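Local coordinates for beta-N-acetylhexosaminidase (Arthrobacter aurescens, PDB 3RCN), which probably hydrolyses terminal non-reducing N-acetyl-D-hexosamine residues from N-acetyl-beta-D-hexosaminides, as a glycosidase of family 20, at residues Q350-L355 against R360-W365; H410-G415 against E512-S517. All coordinates share one frame; numbering follows the deposited sequence.

Contact 1 (Q350-L355 against R360-W365)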
loop_
_atom_site.group_PDB
_atom_site.type_symbol
_atom_site.label_atom_id
_atom_site.label_comp_id
_atom_site.label_asym_id
_atom_site.label_seq_id
_atom_site.Cartn_x
_atom_site.Cartn_y
_atom_site.Cartn_z
ATOM N N GLN A 350 -16.959 14.164 32.065
ATOM C CA GLN A 350 -15.923 15.181 32.255
ATOM C C GLN A 350 -15.115 15.389 30.975
ATOM O O GLN A 350 -14.837 16.522 30.570
ATOM C CB GLN A 350 -14.979 14.818 33.403
ATOM C CG GLN A 350 -15.615 14.806 34.787
ATOM C CD GLN A 350 -16.191 16.150 35.208
ATOM O OE1 GLN A 350 -17.414 16.319 35.249
ATOM N NE2 GLN A 350 -15.317 17.111 35.532
ATOM N N LEU A 351 -14.736 14.297 30.328
ATOM C CA LEU A 351 -14.049 14.430 29.056
ATOM C C LEU A 351 -14.971 15.016 27.983
ATOM O O LEU A 351 -14.556 15.883 27.213
ATOM C CB LEU A 351 -13.444 13.100 28.629
ATOM C CG LEU A 351 -12.306 12.626 29.537
ATOM C CD1 LEU A 351 -11.838 11.258 29.099
ATOM C CD2 LEU A 351 -11.150 13.635 29.571
ATOM N N ALA A 352 -16.223 14.566 27.950
ATOM C CA ALA A 352 -17.194 15.132 27.007
ATOM C C ALA A 352 -17.324 16.640 27.185
ATOM O O ALA A 352 -17.475 17.380 26.205
ATOM C CB ALA A 352 -18.558 14.453 27.132
ATOM N N LEU A 353 -17.259 17.083 28.440
ATOM C CA LEU A 353 -17.298 18.505 28.770
ATOM C C LEU A 353 -16.065 19.208 28.191
ATOM O O LEU A 353 -16.160 20.315 27.668
ATOM C CB LEU A 353 -17.335 18.697 30.290
ATOM C CG LEU A 353 -18.557 19.340 30.948
ATOM C CD1 LEU A 353 -19.847 18.895 30.289
ATOM C CD2 LEU A 353 -18.581 19.017 32.438
ATOM N N HIS A 354 -14.906 18.560 28.285
ATOM C CA HIS A 354 -13.666 19.159 27.803
ATOM C C HIS A 354 -13.721 19.304 26.281
ATOM O O HIS A 354 -13.312 20.322 25.724
ATOM C CB HIS A 354 -12.464 18.329 28.248
ATOM C CG HIS A 354 -11.152 18.868 27.778
ATOM N ND1 HIS A 354 -10.650 20.083 28.197
ATOM C CD2 HIS A 354 -10.238 18.368 26.916
ATOM C CE1 HIS A 354 -9.487 20.302 27.620
ATOM N NE2 HIS A 354 -9.212 19.274 26.834
ATOM N N LEU A 355 -14.254 18.284 25.617
ATOM C CA LEU A 355 -14.483 18.355 24.187
ATOM C C LEU A 355 -15.426 19.501 23.848
ATOM O O LEU A 355 -15.226 20.206 22.851
ATOM C CB LEU A 355 -15.054 17.030 23.675
ATOM C CG LEU A 355 -14.064 15.864 23.659
ATOM C CD1 LEU A 355 -14.705 14.583 23.133
ATOM C CD2 LEU A 355 -12.816 16.227 22.846
ATOM N N ARG A 360 -16.500 20.434 20.188
ATOM C CA ARG A 360 -16.775 19.128 19.614
ATOM C C ARG A 360 -17.837 18.355 20.373
ATOM O O ARG A 360 -17.852 18.341 21.609
ATOM C CB ARG A 360 -15.494 18.284 19.569
ATOM C CG ARG A 360 -14.269 19.020 19.045
ATOM C CD ARG A 360 -14.461 19.560 17.627
ATOM N NE ARG A 360 -13.292 20.341 17.235
ATOM C CZ ARG A 360 -12.237 19.838 16.594
ATOM N NH1 ARG A 360 -12.215 18.556 16.247
ATOM N NH2 ARG A 360 -11.206 20.622 16.290
ATOM N N ALA A 361 -18.714 17.702 19.619
ATOM C CA ALA A 361 -19.636 16.720 20.166
ATOM C C ALA A 361 -18.869 15.438 20.479
ATOM O O ALA A 361 -17.793 15.211 19.942
ATOM C CB ALA A 361 -20.745 16.449 19.180
ATOM N N THR A 362 -19.418 14.603 21.354
ATOM C CA THR A 362 -18.781 13.340 21.727
ATOM C C THR A 362 -19.477 12.155 21.075
ATOM O O THR A 362 -20.685 12.173 20.835
ATOM C CB THR A 362 -18.788 13.130 23.255
ATOM O OG1 THR A 362 -17.850 14.021 23.860
ATOM C CG2 THR A 362 -18.402 11.708 23.622
ATOM N N SER A 363 -18.701 11.127 20.770
ATOM C CA SER A 363 -19.263 9.902 20.240
ATOM C C SER A 363 -18.948 8.756 21.212
ATOM O O SER A 363 -17.834 8.667 21.730
ATOM C CB SER A 363 -18.681 9.641 18.853
ATOM O OG SER A 363 -19.203 8.451 18.299
ATOM N N VAL A 364 -19.934 7.898 21.478
ATOM C CA VAL A 364 -19.741 6.763 22.380
ATOM C C VAL A 364 -20.495 5.526 21.898
ATOM O O VAL A 364 -21.372 5.618 21.042
ATOM C CB VAL A 364 -20.217 7.087 23.817
ATOM C CG1 VAL A 364 -19.526 8.324 24.347
ATOM C CG2 VAL A 364 -21.725 7.279 23.848
ATOM N N TRP A 365 -20.165 4.370 22.460
ATOM C CA TRP A 365 -20.859 3.132 22.102
ATOM C C TRP A 365 -22.185 2.896 22.843
ATOM O O TRP A 365 -22.964 2.031 22.449
ATOM C CB TRP A 365 -19.935 1.919 22.273
ATOM C CG TRP A 365 -18.747 1.954 21.370
ATOM C CD1 TRP A 365 -17.452 2.196 21.720
ATOM C CD2 TRP A 365 -18.748 1.762 19.959
ATOM N NE1 TRP A 365 -16.641 2.165 20.609
ATOM C CE2 TRP A 365 -17.418 1.896 19.514
ATOM C CE3 TRP A 365 -19.745 1.484 19.021
ATOM C CZ2 TRP A 365 -17.066 1.763 18.187
ATOM C CZ3 TRP A 365 -19.392 1.354 17.712
ATOM C CH2 TRP A 365 -18.067 1.494 17.301
HETATM O O HOH W 1 -18.760 17.109 23.838
#

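Contact 2 (H410-G415 against E512-S517). With SO4 (sulfate ion), chain G.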
loop_
_atom_site.group_PDB
_atom_site.type_symbol
_atom_site.label_atom_id
_atom_site.label_comp_id
_atom_site.label_asym_id
_atom_site.label_seq_id
_atom_site.Cartn_x
_atom_site.Cartn_y
_atom_site.Cartn_z
ATOM N N HIS A 410 -16.729 -10.702 11.357
ATOM C CA HIS A 410 -17.470 -11.955 11.495
ATOM C C HIS A 410 -17.452 -12.768 10.217
ATOM O O HIS A 410 -17.551 -12.215 9.122
ATOM C CB HIS A 410 -18.928 -11.725 11.912
ATOM C CG HIS A 410 -19.088 -11.199 13.300
ATOM N ND1 HIS A 410 -20.304 -11.173 13.946
ATOM C CD2 HIS A 410 -18.190 -10.661 14.161
ATOM C CE1 HIS A 410 -20.150 -10.641 15.144
ATOM N NE2 HIS A 410 -18.876 -10.323 15.298
ATOM N N ARG A 411 -17.384 -14.087 10.388
ATOM C CA ARG A 411 -17.300 -15.049 9.299
ATOM C C ARG A 411 -18.394 -14.886 8.247
ATOM O O ARG A 411 -19.543 -14.616 8.576
ATOM C CB ARG A 411 -17.352 -16.458 9.871
ATOM C CG ARG A 411 -18.678 -16.826 10.489
ATOM C CD ARG A 411 -18.425 -17.649 11.728
ATOM N NE ARG A 411 -19.641 -17.918 12.488
ATOM C CZ ARG A 411 -20.206 -19.114 12.588
ATOM N NH1 ARG A 411 -19.668 -20.156 11.969
ATOM N NH2 ARG A 411 -21.300 -19.267 13.311
ATOM N N GLN A 412 -18.018 -15.057 6.978
ATOM C CA GLN A 412 -18.900 -14.785 5.845
ATOM C C GLN A 412 -19.692 -16.000 5.401
ATOM O O GLN A 412 -20.524 -15.916 4.503
ATOM C CB GLN A 412 -18.083 -14.231 4.677
ATOM C CG GLN A 412 -17.249 -13.054 5.118
ATOM C CD GLN A 412 -16.552 -12.333 3.993
ATOM O OE1 GLN A 412 -17.141 -12.064 2.945
ATOM N NE2 GLN A 412 -15.284 -11.994 4.213
ATOM N N ALA A 413 -19.429 -17.138 6.024
ATOM C CA ALA A 413 -20.183 -18.343 5.709
ATOM C C ALA A 413 -20.097 -19.331 6.862
ATOM O O ALA A 413 -19.201 -19.242 7.695
ATOM C CB ALA A 413 -19.660 -18.969 4.418
ATOM N N ASP A 414 -21.023 -20.277 6.914
ATOM C CA ASP A 414 -20.926 -21.333 7.907
ATOM C C ASP A 414 -19.801 -22.298 7.543
ATOM O O ASP A 414 -19.415 -22.408 6.374
ATOM C CB ASP A 414 -22.247 -22.093 8.018
ATOM C CG ASP A 414 -22.560 -22.899 6.774
ATOM O OD1 ASP A 414 -23.270 -23.922 6.890
ATOM O OD2 ASP A 414 -22.094 -22.514 5.681
ATOM N N GLY A 415 -19.278 -22.998 8.545
ATOM C CA GLY A 415 -18.333 -24.071 8.296
ATOM C C GLY A 415 -16.871 -23.817 8.609
ATOM O O GLY A 415 -16.485 -22.774 9.150
ATOM N N GLU A 512 -8.094 -7.440 -2.627
ATOM C CA GLU A 512 -8.301 -8.875 -2.691
ATOM C C GLU A 512 -9.463 -9.226 -1.777
ATOM O O GLU A 512 -9.301 -9.301 -0.570
ATOM C CB GLU A 512 -7.059 -9.637 -2.193
ATOM C CG GLU A 512 -5.703 -9.111 -2.693
ATOM C CD GLU A 512 -4.511 -10.008 -2.296
ATOM O OE1 GLU A 512 -3.502 -9.465 -1.791
ATOM O OE2 GLU A 512 -4.576 -11.245 -2.504
ATOM N N TYR A 513 -10.604 -9.554 -2.376
ATOM C CA TYR A 513 -11.832 -9.803 -1.641
ATOM C C TYR A 513 -12.063 -11.293 -1.438
ATOM O O TYR A 513 -11.289 -12.102 -1.930
ATOM C CB TYR A 513 -12.994 -9.200 -2.422
ATOM C CG TYR A 513 -13.029 -9.651 -3.860
ATOM C CD1 TYR A 513 -12.409 -8.900 -4.861
ATOM C CD2 TYR A 513 -13.672 -10.829 -4.219
ATOM C CE1 TYR A 513 -12.429 -9.309 -6.178
ATOM C CE2 TYR A 513 -13.705 -11.251 -5.529
ATOM C CZ TYR A 513 -13.082 -10.489 -6.508
ATOM O OH TYR A 513 -13.127 -10.919 -7.814
ATOM N N ARG A 514 -13.128 -11.662 -0.723
ATOM C CA ARG A 514 -13.515 -13.068 -0.657
ATOM C C ARG A 514 -14.257 -13.393 -1.934
ATOM O O ARG A 514 -15.273 -12.773 -2.220
ATOM C CB ARG A 514 -14.424 -13.387 0.534
ATOM C CG ARG A 514 -14.478 -14.896 0.852
ATOM C CD ARG A 514 -15.541 -15.281 1.878
ATOM N NE ARG A 514 -16.823 -15.527 1.223
ATOM C CZ ARG A 514 -17.451 -16.702 1.185
ATOM N NH1 ARG A 514 -16.942 -17.769 1.786
ATOM N NH2 ARG A 514 -18.614 -16.799 0.555
ATOM N N PRO A 515 -13.745 -14.357 -2.717
ATOM C CA PRO A 515 -14.492 -14.751 -3.913
ATOM C C PRO A 515 -15.841 -15.315 -3.500
ATOM O O PRO A 515 -15.959 -15.899 -2.422
ATOM C CB PRO A 515 -13.615 -15.841 -4.527
ATOM C CG PRO A 515 -12.240 -15.548 -4.027
ATOM C CD PRO A 515 -12.461 -15.071 -2.611
ATOM N N LEU A 516 -16.846 -15.134 -4.347
ATOM C CA LEU A 516 -18.198 -15.553 -4.015
ATOM C C LEU A 516 -18.318 -17.047 -3.683
ATOM O O LEU A 516 -19.137 -17.455 -2.843
ATOM C CB LEU A 516 -19.150 -15.146 -5.133
ATOM C CG LEU A 516 -19.607 -13.684 -5.045
ATOM C CD1 LEU A 516 -18.433 -12.718 -4.951
ATOM C CD2 LEU A 516 -20.480 -13.340 -6.232
ATOM N N SER A 517 -17.479 -17.854 -4.319
ATOM C CA SER A 517 -17.511 -19.302 -4.131
ATOM C C SER A 517 -16.686 -19.732 -2.920
ATOM O O SER A 517 -16.538 -20.912 -2.643
ATOM C CB SER A 517 -17.094 -20.048 -5.404
ATOM O OG SER A 517 -15.835 -19.611 -5.884
HETATM S S SO4 G . -21.479 -23.914 11.835
HETATM O O1 SO4 G . -20.222 -24.660 11.777
HETATM O O2 SO4 G . -21.534 -22.901 10.784
HETATM O O3 SO4 G . -22.589 -24.845 11.655
HETATM O O4 SO4 G . -21.596 -23.249 13.131
#

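Contact 1 (Q350-L355 against R360-W365)
Ala352 and Leu355 of helix 342-357 pack on Thr362 of strand 361-364 in a buried helix-on-strand contact, set in the wall of the catalytic alpha/beta barrel. The helix runs roughly against the strand, at 143° between their N-to-C directions. The two axes come within 7.7 Å of each other. Thr362 points its side chain at the helix. Its OG1 is anti to the carbonyl carbon (chi1 -72°), which turns the hydroxyl between the two helix residues. Ala352 CB lies 3.4 Å from Thr362 OG1. Leu355 reaches the same oxygen with its CD1 branch, and its side chain crosses that of Thr362 at about a right angle.

This hydroxyl is not left to apolar neighbours alone. It donates to a water at 3.2 Å from Thr362 OG1. The same water donates to Ala352 O and to Arg360 O, each at 2.7 Å. One water thus joins a helix carbonyl to the Arg360 carbonyl just before the strand and to the Thr362 hydroxyl within it.

The turn between helix and strand is closed by a direct backbone bond. Arg360 N donates to Leu355 O at 3.0 Å, nearly straight at 167°. Beside this bond, Leu355 CB and Arg360 CB stand 4.3 Å apart. The Arg360 chain then bends away, and its NH1 bonds to Phe305 O and Ser307 O.

Next to this contact, Leu351 and Thr362 touch Leu312, and Leu355 touches Ile310, both of the parallel neighbour strand 309-313. Strand 309-313, helix 342-357 and strand 361-364 together form a beta-alpha-beta crossover, the repeating motif of a TIM barrel.

Contact 2 (H410-G415 against E512-S517)
Gln412 NE2, which lies 4.0 Å from Arg514 CB, is held from outside the two segments by two bonds. One goes to Phe469 O and the other to a bound glycerol, probably from the crystallisation liquor. With its amide held there, the Gln412 side chain runs alongside Arg514, and the two slide past each other in opposite directions. Gln412 OE1 lies 3.7 Å from Arg514 CD, a van der Waals contact. Gln412 CB sits over one face of the guanidinium, 3.9 Å from Arg514 NE. The amide and guanidinium planes are 48° apart, so they are not stacked. Arg514 is bent at chi3 (87°), which turns its guanidinium off the line of the chain. Ala413 CB approaches Arg514 NH1 obliquely, at 4.0 Å. The charge of Arg514 is met outside the two segments, by a salt bridge from NH1 to Glu418 OE2.

Neither segment is regular helix or strand. Segment 410-415 belongs to the long loop that follows barrel strand 397-400. Segment 512-517 comes after helix 491-508, in the C-terminal tail, which folds back against that loop. An alanine in place of Gln412 would probably leave Phe469 O without its amide mate and open a gap beside the Arg514 CD methylene.

A sulfate ion, probably also from the crystallisation liquor, sits farther along the loop. Gly415 N donates to sulfate O2 at 3.2 Å, a bent bond of 136° that is not certain in detail, since Gly415 is poorly ordered. Lys532 NZ also bonds to the ion. Arg411 stands near it at longer range, with NH1 3.5 Å from sulfate O2, while sulfate O4 lies in plane at the guanidinium edge.

In the fold
Contact 1 is buried, whereas contact 2 is only partly so. Their centres lie 37 Å apart, on opposite sides of the chain's centre, and they do not touch. They share no helix or strand. Contact 1 joins neighbours in sequence, a helix and the strand that follows it. Contact 2 brings together two loops 97 residues apart. The chemistry follows the place. In contact 1 alanine and leucine carbons pack on a threonine hydroxyl, and a backbone bond and a shared water serve the polar atoms. In contact 2 long polar side chains meet through their carbon atoms, while their charged or amide ends find partners elsewhere, and a sulfate lies beside the loop.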